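Local coordinates for oxidoreductase, NAD-binding/iron-sulfur cluster-binding protein (Nitratireductor pacificus pht-3B, PDB 6ZXX), which binds cobalamin and two [4Fe-4S] clusters, and is probably a reductive dehalogenase in which the clusters feed electrons to the cobalt, at residues E433-A438 with C591-P596; I501-L506 with I567-V572; Q536-Q541 with A620-M625. All blocks are in the same frame, centred on the assembly; numbering follows the deposited sequence.

Interaction 1. Residues E433-A438 with C591-P596; sequences ETMEGA and CMKMCP. With SF4 (iron/sulfur cluster), chain D; SF4 (iron/sulfur cluster), chain E.
Met592 and Lys593 carry this buried contact, meeting Met435 and the run of carbonyls that follows it, while the cysteines of 591-596 face two iron-sulfur clusters. Cys591 comes first and turns its back on 433-438: its SG binds iron FE3 of the chain E cluster at 2.3 Å. Met592, next along, sends its CE to the CE of Met435 at 3.9 Å, the two thioether chains crossing at about a right angle; Met592 also touches Gln430 and the cobalamin. At Lys593 the side chain runs antiparallel to that of Met435, so Lys593 CB packs 3.8 Å from Met435 CG while Met435 SD lies against the Lys593 backbone. CG of Lys593 stands opposite the backbone N (chi1 -177°) and the chain stays extended until a bend at its last torsion, which delivers the ammonium to the C-terminal end of helix 432-437. There NZ donates to Met435 O at 2.9 Å, in the carbonyl plane on a lone pair, and, at a doubtfully short distance, to Ala438 O. The lysine's positive charge beside these carbonyls probably suits the negative end of the helix. One water donates both to Glu436 OE1 and to Lys593 O, each at 3.0 Å, bridging the same two stretches from another side. Cys595 then binds iron FE3 of the chain D cluster through SG at 2.2 Å, and Pro596 CD packs on sulfur S4 of that cluster. Cys591, then three residues, then Cys595-Pro596, the two cysteines serving different clusters, is the C-X3-Cys-Pro end of a bacterial-type dicluster ferredoxin motif.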
loop_
_atom_site.group_PDB
_atom_site.type_symbol
_atom_site.label_atom_id
_atom_site.label_comp_id
_atom_site.label_asym_id
_atom_site.label_seq_id
_atom_site.Cartn_x
_atom_site.Cartn_y
_atom_site.Cartn_z
ATOM N N GLU A 433 6.994 8.431 -5.129
ATOM C CA GLU A 433 7.184 9.897 -5.128
ATOM C C GLU A 433 7.172 10.489 -3.719
ATOM O O GLU A 433 8.040 11.287 -3.365
ATOM C CB GLU A 433 6.132 10.601 -5.982
ATOM C CG GLU A 433 6.406 10.508 -7.498
ATOM C CD GLU A 433 6.088 9.138 -8.106
ATOM O OE1 GLU A 433 5.297 8.381 -7.448
ATOM O OE2 GLU A 433 6.581 8.834 -9.238
ATOM N N THR A 434 6.201 10.090 -2.918
ATOM C CA THR A 434 6.167 10.512 -1.525
ATOM C C THR A 434 7.462 10.109 -0.785
ATOM O O THR A 434 8.082 10.917 -0.100
ATOM C CB THR A 434 4.959 9.929 -0.787
ATOM O OG1 THR A 434 3.759 10.260 -1.481
ATOM C CG2 THR A 434 4.898 10.441 0.619
ATOM N N MET A 435 7.860 8.868 -0.962
ATOM C CA MET A 435 9.034 8.358 -0.295
ATOM C C MET A 435 10.308 9.010 -0.739
ATOM O O MET A 435 11.304 9.021 -0.003
ATOM C CB MET A 435 9.176 6.849 -0.522
ATOM C CG MET A 435 9.967 6.171 0.595
ATOM S SD MET A 435 9.896 4.367 0.536
ATOM C CE MET A 435 8.213 3.939 0.995
ATOM N N GLU A 436 10.299 9.491 -1.980
ATOM C CA GLU A 436 11.451 10.218 -2.546
ATOM C C GLU A 436 11.702 11.536 -1.814
ATOM O O GLU A 436 12.834 11.926 -1.624
ATOM C CB GLU A 436 11.293 10.406 -4.088
ATOM C CG GLU A 436 12.553 10.161 -4.949
ATOM C CD GLU A 436 13.588 9.168 -4.381
ATOM O OE1 GLU A 436 13.266 8.037 -3.952
ATOM O OE2 GLU A 436 14.767 9.564 -4.341
ATOM N N GLY A 437 10.635 12.196 -1.398
ATOM C CA GLY A 437 10.742 13.446 -0.630
ATOM C C GLY A 437 10.970 13.237 0.872
ATOM O O GLY A 437 11.258 14.174 1.594
ATOM N N ALA A 438 10.831 12.009 1.332
ATOM C CA ALA A 438 10.831 11.698 2.736
ATOM C C ALA A 438 12.184 11.255 3.172
ATOM O O ALA A 438 12.985 10.835 2.389
ATOM C CB ALA A 438 9.800 10.595 3.049
ATOM N N CYS A 591 14.788 1.929 4.807
ATOM C CA CYS A 591 15.472 0.846 4.104
ATOM C C CYS A 591 14.862 0.591 2.740
ATOM O O CYS A 591 15.598 0.309 1.756
ATOM C CB CYS A 591 15.478 -0.413 4.936
ATOM S SG CYS A 591 13.888 -0.864 5.667
ATOM N N MET A 592 13.535 0.715 2.657
ATOM C CA MET A 592 12.848 0.633 1.351
ATOM C C MET A 592 13.209 1.801 0.447
ATOM O O MET A 592 13.396 1.662 -0.746
ATOM C CB MET A 592 11.362 0.657 1.534
ATOM C CG MET A 592 10.796 -0.508 2.296
ATOM S SD MET A 592 9.012 -0.381 2.393
ATOM C CE MET A 592 8.904 1.026 3.491
ATOM N N LYS A 593 13.290 2.977 1.054
ATOM C CA LYS A 593 13.629 4.182 0.349
ATOM C C LYS A 593 15.010 4.111 -0.312
ATOM O O LYS A 593 15.200 4.541 -1.447
ATOM C CB LYS A 593 13.576 5.371 1.337
ATOM C CG LYS A 593 13.862 6.711 0.650
ATOM C CD LYS A 593 14.171 7.841 1.613
ATOM C CE LYS A 593 14.919 8.930 0.814
ATOM N NZ LYS A 593 14.064 10.016 0.253
ATOM N N MET A 594 15.982 3.561 0.399
ATOM C CA MET A 594 17.407 3.689 -0.002
ATOM C C MET A 594 17.893 2.598 -0.973
ATOM O O MET A 594 18.961 2.677 -1.574
ATOM C CB MET A 594 18.296 3.728 1.233
ATOM C CG MET A 594 17.976 4.896 2.158
ATOM S SD MET A 594 17.927 6.524 1.366
ATOM C CE MET A 594 19.670 6.782 1.002
ATOM N N CYS A 595 17.041 1.607 -1.185
ATOM C CA CYS A 595 17.376 0.474 -2.046
ATOM C C CYS A 595 17.419 0.886 -3.492
ATOM O O CYS A 595 16.538 1.596 -3.957
ATOM C CB CYS A 595 16.313 -0.624 -1.876
ATOM S SG CYS A 595 16.601 -2.076 -2.873
ATOM N N PRO A 596 18.434 0.385 -4.225
ATOM C CA PRO A 596 18.533 0.737 -5.645
ATOM C C PRO A 596 17.322 0.315 -6.453
ATOM O O PRO A 596 16.993 0.976 -7.425
ATOM C CB PRO A 596 19.817 0.020 -6.084
ATOM C CG PRO A 596 20.684 0.018 -4.842
ATOM C CD PRO A 596 19.699 -0.238 -3.732
HETATM FE FE1 SF4 D . 19.661 -3.788 0.522
HETATM FE FE2 SF4 D . 21.100 -3.347 -1.874
HETATM FE FE3 SF4 D . 18.189 -3.221 -1.897
HETATM FE FE4 SF4 D . 19.626 -5.656 -1.578
HETATM S S1 SF4 D . 19.622 -4.219 -3.202
HETATM S S2 SF4 D . 18.026 -4.806 -0.404
HETATM S S3 SF4 D . 21.202 -4.889 -0.415
HETATM S S4 SF4 D . 19.665 -2.096 -0.854
HETATM FE FE1 SF4 E . 13.841 -0.847 10.594
HETATM FE FE2 SF4 E . 14.064 1.843 9.678
HETATM FE FE3 SF4 E . 14.423 -0.424 7.814
HETATM FE FE4 SF4 E . 16.344 0.159 9.838
HETATM S S1 SF4 E . 15.622 1.384 8.272
HETATM S S2 SF4 E . 15.366 -1.652 9.284
HETATM S S3 SF4 E . 15.004 0.829 11.369
HETATM S S4 SF4 E . 12.790 0.230 9.069
HETATM O O HOH W 1 15.584 6.170 -3.884
#

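Interaction 2. Residues I501-L506 with I567-V572; sequences IGDTLL and IWKADV. With SF4 (iron/sulfur cluster), chain D.
Asp503 and Lys569 form the polar heart of this contact, a salt bridge in which Lys569 NZ donates to Asp503 OD1 at 2.9 Å, using the syn lone pair of that oxygen. The other carboxylate oxygen, OD2, has Val572 CG1 beside it at 3.6 Å and takes part in a hydrogen bond with O8R of the bound cobalamin. Next to the charged pair the two backbones come very close: Gly502 CA sits 3.1 Å from Trp568 O, in a conformation (phi 121°, psi -68°) that belongs to glycine. Two methyls flank this approach, each resting on a backbone carbonyl oxygen. Ala570 CB meets Ile501 O at 3.6 Å, and Ile567 CD1 meets Gly502 O at 3.5 Å.

Further out, the lysine is placed by a bend at chi2 (64°), after which its chain runs straight to the carboxylate; NZ also forms a salt bridge with cobalamin O5 and a cation-pi contact with Phe562. Ile501 O and Leu505 N bond the same cofactor, while Ile501 CG1 lies 3.7 Å from sulfur S2 of the chain D cluster and Leu506 CD1 also reaches that cluster. At the far end of 567-572, Asp571 is the N-cap of helix 572-581, and its OD2 forms a salt bridge with Arg700.

Asp503 and Lys569 are thus linked to each other and each to the cofactor. Their opposite charges probably offset one another in this buried setting, and the lysine probably also balances the negative charge of the cobalamin phosphate, and the bridge probably helps keep both side chains in place at the bound cofactor.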
loop_
_atom_site.group_PDB
_atom_site.type_symbol
_atom_site.label_atom_id
_atom_site.label_comp_id
_atom_site.label_asym_id
_atom_site.label_seq_id
_atom_site.Cartn_x
_atom_site.Cartn_y
_atom_site.Cartn_z
ATOM N N ILE A 501 17.455 -6.626 3.277
ATOM C CA ILE A 501 16.688 -5.866 4.260
ATOM C C ILE A 501 16.288 -6.799 5.416
ATOM O O ILE A 501 16.338 -6.420 6.582
ATOM C CB ILE A 501 15.473 -5.159 3.619
ATOM C CG1 ILE A 501 15.992 -4.129 2.617
ATOM C CG2 ILE A 501 14.627 -4.462 4.697
ATOM C CD1 ILE A 501 14.935 -3.381 1.816
ATOM N N GLY A 502 15.822 -7.993 5.069
ATOM C CA GLY A 502 15.670 -9.079 6.004
ATOM C C GLY A 502 14.283 -9.659 6.178
ATOM O O GLY A 502 14.043 -10.841 5.856
ATOM N N ASP A 503 13.399 -8.848 6.759
ATOM C CA ASP A 503 11.982 -9.193 6.994
ATOM C C ASP A 503 11.117 -8.581 5.899
ATOM O O ASP A 503 9.888 -8.466 6.026
ATOM C CB ASP A 503 11.536 -8.777 8.416
ATOM C CG ASP A 503 11.983 -9.811 9.510
ATOM O OD1 ASP A 503 12.950 -10.600 9.204
ATOM O OD2 ASP A 503 11.401 -9.838 10.663
ATOM N N THR A 504 11.807 -8.175 4.825
ATOM C CA THR A 504 11.202 -7.644 3.607
ATOM C C THR A 504 11.733 -8.455 2.396
ATOM O O THR A 504 12.918 -8.793 2.299
ATOM C CB THR A 504 11.462 -6.114 3.473
ATOM O OG1 THR A 504 11.058 -5.481 4.698
ATOM C CG2 THR A 504 10.640 -5.527 2.353
ATOM N N LEU A 505 10.798 -8.798 1.519
ATOM C CA LEU A 505 11.116 -9.414 0.211
ATOM C C LEU A 505 11.035 -8.335 -0.848
ATOM O O LEU A 505 10.336 -7.309 -0.696
ATOM C CB LEU A 505 10.186 -10.592 -0.104
ATOM C CG LEU A 505 10.576 -11.873 0.652
ATOM C CD1 LEU A 505 9.818 -11.950 1.974
ATOM C CD2 LEU A 505 10.294 -13.143 -0.087
ATOM N N LEU A 506 11.757 -8.552 -1.928
ATOM C CA LEU A 506 11.966 -7.502 -2.879
ATOM C C LEU A 506 11.429 -7.960 -4.232
ATOM O O LEU A 506 11.685 -9.057 -4.716
ATOM C CB LEU A 506 13.461 -7.161 -2.892
ATOM C CG LEU A 506 13.959 -5.971 -3.692
ATOM C CD1 LEU A 506 15.252 -5.471 -3.089
ATOM C CD2 LEU A 506 14.128 -6.288 -5.155
ATOM N N ILE A 567 18.131 -16.878 5.155
ATOM C CA ILE A 567 17.621 -15.496 5.251
ATOM C C ILE A 567 18.788 -14.550 5.595
ATOM O O ILE A 567 19.800 -14.993 6.143
ATOM C CB ILE A 567 16.508 -15.419 6.336
ATOM C CG1 ILE A 567 15.695 -14.136 6.253
ATOM C CG2 ILE A 567 17.115 -15.556 7.735
ATOM C CD1 ILE A 567 14.686 -14.158 5.152
ATOM N N TRP A 568 18.668 -13.261 5.248
ATOM C CA TRP A 568 19.504 -12.232 5.883
ATOM C C TRP A 568 18.761 -11.781 7.108
ATOM O O TRP A 568 17.739 -11.137 6.999
ATOM C CB TRP A 568 19.736 -11.046 4.986
ATOM C CG TRP A 568 20.896 -11.177 4.062
ATOM C CD1 TRP A 568 22.230 -11.096 4.388
ATOM C CD2 TRP A 568 20.849 -11.392 2.649
ATOM N NE1 TRP A 568 22.996 -11.241 3.264
ATOM C CE2 TRP A 568 22.171 -11.416 2.177
ATOM C CE3 TRP A 568 19.815 -11.545 1.731
ATOM C CZ2 TRP A 568 22.477 -11.590 0.830
ATOM C CZ3 TRP A 568 20.122 -11.716 0.386
ATOM C CH2 TRP A 568 21.442 -11.731 -0.052
ATOM N N LYS A 569 19.218 -12.151 8.284
ATOM C CA LYS A 569 18.434 -11.814 9.457
ATOM C C LYS A 569 18.814 -10.448 9.990
ATOM O O LYS A 569 19.957 -10.249 10.467
ATOM C CB LYS A 569 18.518 -12.875 10.583
ATOM C CG LYS A 569 17.387 -12.771 11.638
ATOM C CD LYS A 569 16.050 -13.049 10.921
ATOM C CE LYS A 569 14.762 -12.745 11.645
ATOM N NZ LYS A 569 13.636 -12.944 10.681
ATOM N N ALA A 570 17.839 -9.519 9.939
ATOM C CA ALA A 570 17.980 -8.191 10.549
ATOM C C ALA A 570 17.812 -8.340 12.047
ATOM O O ALA A 570 17.332 -9.399 12.528
ATOM C CB ALA A 570 16.948 -7.233 9.984
ATOM N N ASP A 571 18.200 -7.289 12.796
ATOM C CA ASP A 571 17.994 -7.212 14.241
ATOM C C ASP A 571 16.659 -6.564 14.552
ATOM O O ASP A 571 16.516 -5.341 14.554
ATOM C CB ASP A 571 19.105 -6.442 14.912
ATOM C CG ASP A 571 19.139 -6.650 16.377
ATOM O OD1 ASP A 571 18.085 -6.522 17.047
ATOM O OD2 ASP A 571 20.226 -6.981 16.886
ATOM N N VAL A 572 15.666 -7.421 14.776
ATOM C CA VAL A 572 14.267 -6.996 14.898
ATOM C C VAL A 572 13.993 -6.297 16.223
ATOM O O VAL A 572 12.981 -5.587 16.371
ATOM C CB VAL A 572 13.318 -8.170 14.708
ATOM C CG1 VAL A 572 13.560 -8.785 13.338
ATOM C CG2 VAL A 572 13.490 -9.189 15.825
HETATM FE FE1 SF4 D . 19.661 -3.788 0.522
HETATM FE FE2 SF4 D . 21.100 -3.347 -1.874
HETATM FE FE3 SF4 D . 18.189 -3.221 -1.897
HETATM FE FE4 SF4 D . 19.626 -5.656 -1.578
HETATM S S1 SF4 D . 19.622 -4.219 -3.202
HETATM S S2 SF4 D . 18.026 -4.806 -0.404
HETATM S S3 SF4 D . 21.202 -4.889 -0.415
HETATM S S4 SF4 D . 19.665 -2.096 -0.854
#

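Interaction 3. Residues Q536-Q541 with A620-M625; sequences QDFCNQ and AAIIAM. With SF4 (iron/sulfur cluster), chain D.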
loop_
_atom_site.group_PDB
_atom_site.type_symbol
_atom_site.label_atom_id
_atom_site.label_comp_id
_atom_site.label_asym_id
_atom_site.label_seq_id
_atom_site.Cartn_x
_atom_site.Cartn_y
_atom_site.Cartn_z
ATOM N N GLN A 536 19.835 -12.519 -5.332
ATOM C CA GLN A 536 20.784 -13.044 -4.351
ATOM C C GLN A 536 22.174 -12.535 -4.646
ATOM O O GLN A 536 22.866 -12.040 -3.764
ATOM C CB GLN A 536 20.752 -14.573 -4.319
ATOM C CG GLN A 536 19.410 -15.182 -3.889
ATOM C CD GLN A 536 18.795 -14.456 -2.736
ATOM O OE1 GLN A 536 19.398 -14.375 -1.669
ATOM N NE2 GLN A 536 17.619 -13.876 -2.949
ATOM N N ASP A 537 22.558 -12.626 -5.905
ATOM C CA ASP A 537 23.850 -12.098 -6.377
ATOM C C ASP A 537 23.934 -10.576 -6.242
ATOM O O ASP A 537 24.980 -10.015 -5.893
ATOM C CB ASP A 537 24.049 -12.518 -7.839
ATOM C CG ASP A 537 25.370 -12.027 -8.417
ATOM O OD1 ASP A 537 26.418 -12.458 -7.863
ATOM O OD2 ASP A 537 25.331 -11.171 -9.388
ATOM N N PHE A 538 22.837 -9.902 -6.558
ATOM C CA PHE A 538 22.777 -8.455 -6.412
ATOM C C PHE A 538 22.975 -7.997 -4.959
ATOM O O PHE A 538 23.877 -7.189 -4.675
ATOM C CB PHE A 538 21.454 -7.924 -6.935
ATOM C CG PHE A 538 21.475 -6.460 -7.224
ATOM C CD1 PHE A 538 21.452 -5.510 -6.176
ATOM C CD2 PHE A 538 21.535 -6.005 -8.542
ATOM C CE1 PHE A 538 21.479 -4.138 -6.469
ATOM C CE2 PHE A 538 21.569 -4.640 -8.822
ATOM C CZ PHE A 538 21.558 -3.709 -7.795
ATOM N N CYS A 539 22.162 -8.492 -4.035
ATOM C CA CYS A 539 22.304 -8.122 -2.612
ATOM C C CYS A 539 23.647 -8.526 -2.031
ATOM O O CYS A 539 24.124 -7.873 -1.114
ATOM C CB CYS A 539 21.171 -8.694 -1.737
ATOM S SG CYS A 539 19.561 -7.841 -1.878
ATOM N N ASN A 540 24.233 -9.610 -2.513
ATOM C CA ASN A 540 25.571 -10.024 -2.066
ATOM C C ASN A 540 26.626 -8.980 -2.306
ATOM O O ASN A 540 27.582 -8.895 -1.521
ATOM C CB ASN A 540 26.004 -11.382 -2.649
ATOM C CG ASN A 540 25.335 -12.579 -1.897
ATOM O OD1 ASN A 540 25.100 -12.547 -0.659
ATOM N ND2 ASN A 540 24.999 -13.632 -2.648
ATOM N N GLN A 541 26.440 -8.131 -3.318
ATOM C CA GLN A 541 27.406 -7.059 -3.549
ATOM C C GLN A 541 26.879 -5.663 -3.294
ATOM O O GLN A 541 27.481 -4.685 -3.702
ATOM C CB GLN A 541 28.040 -7.174 -4.936
ATOM C CG GLN A 541 27.108 -7.613 -6.027
ATOM C CD GLN A 541 27.833 -8.002 -7.295
ATOM O OE1 GLN A 541 28.953 -7.523 -7.599
ATOM N NE2 GLN A 541 27.172 -8.811 -8.086
ATOM N N ALA A 620 27.431 -4.693 -10.205
ATOM C CA ALA A 620 28.361 -3.885 -9.363
ATOM C C ALA A 620 28.381 -2.371 -9.716
ATOM O O ALA A 620 28.460 -1.520 -8.850
ATOM C CB ALA A 620 29.755 -4.452 -9.466
ATOM N N ALA A 621 28.338 -2.081 -11.002
ATOM C CA ALA A 621 28.392 -0.749 -11.541
ATOM C C ALA A 621 27.095 -0.014 -11.224
ATOM O O ALA A 621 27.087 1.188 -10.963
ATOM C CB ALA A 621 28.592 -0.828 -13.059
ATOM N N ILE A 622 25.990 -0.731 -11.346
ATOM C CA ILE A 622 24.674 -0.179 -11.042
ATOM C C ILE A 622 24.582 0.164 -9.562
ATOM O O ILE A 622 24.071 1.200 -9.146
ATOM C CB ILE A 622 23.559 -1.180 -11.453
ATOM C CG1 ILE A 622 23.452 -1.174 -12.976
ATOM C CG2 ILE A 622 22.204 -0.794 -10.853
ATOM C CD1 ILE A 622 22.439 -2.135 -13.541
ATOM N N ILE A 623 25.049 -0.756 -8.749
ATOM C CA ILE A 623 25.090 -0.524 -7.308
ATOM C C ILE A 623 25.889 0.730 -6.957
ATOM O O ILE A 623 25.448 1.560 -6.149
ATOM C CB ILE A 623 25.699 -1.740 -6.593
ATOM C CG1 ILE A 623 24.748 -2.924 -6.707
ATOM C CG2 ILE A 623 25.973 -1.406 -5.150
ATOM C CD1 ILE A 623 25.386 -4.232 -6.363
ATOM N N ALA A 624 27.050 0.882 -7.589
ATOM C CA ALA A 624 27.986 1.996 -7.289
ATOM C C ALA A 624 27.481 3.316 -7.790
ATOM O O ALA A 624 27.606 4.345 -7.104
ATOM C CB ALA A 624 29.316 1.719 -7.911
ATOM N N MET A 625 26.901 3.293 -8.977
ATOM C CA MET A 625 26.361 4.497 -9.569
ATOM C C MET A 625 25.088 4.932 -8.896
ATOM O O MET A 625 24.737 6.107 -8.946
ATOM C CB MET A 625 26.139 4.338 -11.061
ATOM C CG MET A 625 27.442 4.265 -11.903
ATOM S SD MET A 625 28.715 5.545 -11.701
ATOM C CE MET A 625 27.664 7.004 -12.026
HETATM FE FE1 SF4 D . 19.661 -3.788 0.522
HETATM FE FE2 SF4 D . 21.100 -3.347 -1.874
HETATM FE FE3 SF4 D . 18.189 -3.221 -1.897
HETATM FE FE4 SF4 D . 19.626 -5.656 -1.578
HETATM S S1 SF4 D . 19.622 -4.219 -3.202
HETATM S S2 SF4 D . 18.026 -4.806 -0.404
HETATM S S3 SF4 D . 21.202 -4.889 -0.415
HETATM S S4 SF4 D . 19.665 -2.096 -0.854
#
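Phe538 presents one face of its ring to Ile623, whose CD1 methyl lies 4.1 Å from the ring centroid and 19° off the normal, a CH-pi contact offset toward the rim. The CG1 of the same isoleucine comes closer still to the ring margin, 3.5 Å from Phe538 CZ. The two side chains arrive from opposite directions, the phenylalanine reaching out from helix 535-540 with its CG opposite the backbone N (chi1 -162°). Ile622, one residue earlier on helix 619-628, puts its CG2 at the ring edge, near the ring plane, 4.3 Å from Phe538 CZ. Ring and cluster meet as well: Phe538 CD1 is 3.7 Å from sulfur S1 of the chain D cluster.

Gln541 covers the more exposed side of the contact. Its backbone O approaches Ile623 CD1 at 3.4 Å, and its CG packs on that same methyl, the two side chains crossing at about a right angle. The methyl is therefore held between the phenyl face and the glutamine backbone. From here the glutamine chain extends so that OE1 rests against Ala620 CB at 3.7 Å, while NE2 gives a weak bond back to Asp537 O. Everything that crosses between the two segments is apolar or van der Waals in kind; just outside them, a salt bridge from Asp537 to Arg619 joins the same helices, and Trp597 meets the Phe538 ring edge-to-face.

Cys539, turned away from 620-625, binds iron FE4 of the chain D cluster through SG at 2.2 Å. It begins the Cys-X-X-Cys-X-X-Cys run completed by Cys542 and Cys545, the cluster-binding loop characteristic of [4Fe-4S] ferredoxins, here covered by a later helix.

In the fold
From the N terminus, the chain passes 433-438, then 501-506 and 536-541, before any contact closes. Interaction 2 closes first, at 567-572, and interaction 1 follows at 591-596, so interaction 2 is nested in the loop that interaction 1 makes. Interaction 3 starts inside both loops and closes last, at 620-625, crossing each of them. All three reach the chain D cluster. Leu506 of interaction 2 packs on Cys595 of interaction 1, and Trp568 of interaction 2 lies against Gln536, Cys539 and Asn540 of interaction 3. Together they tie helix 432-437 and the 501-506 turn of the cobalamin-binding part to the ferredoxin-like region and to helix 619-628 beyond it.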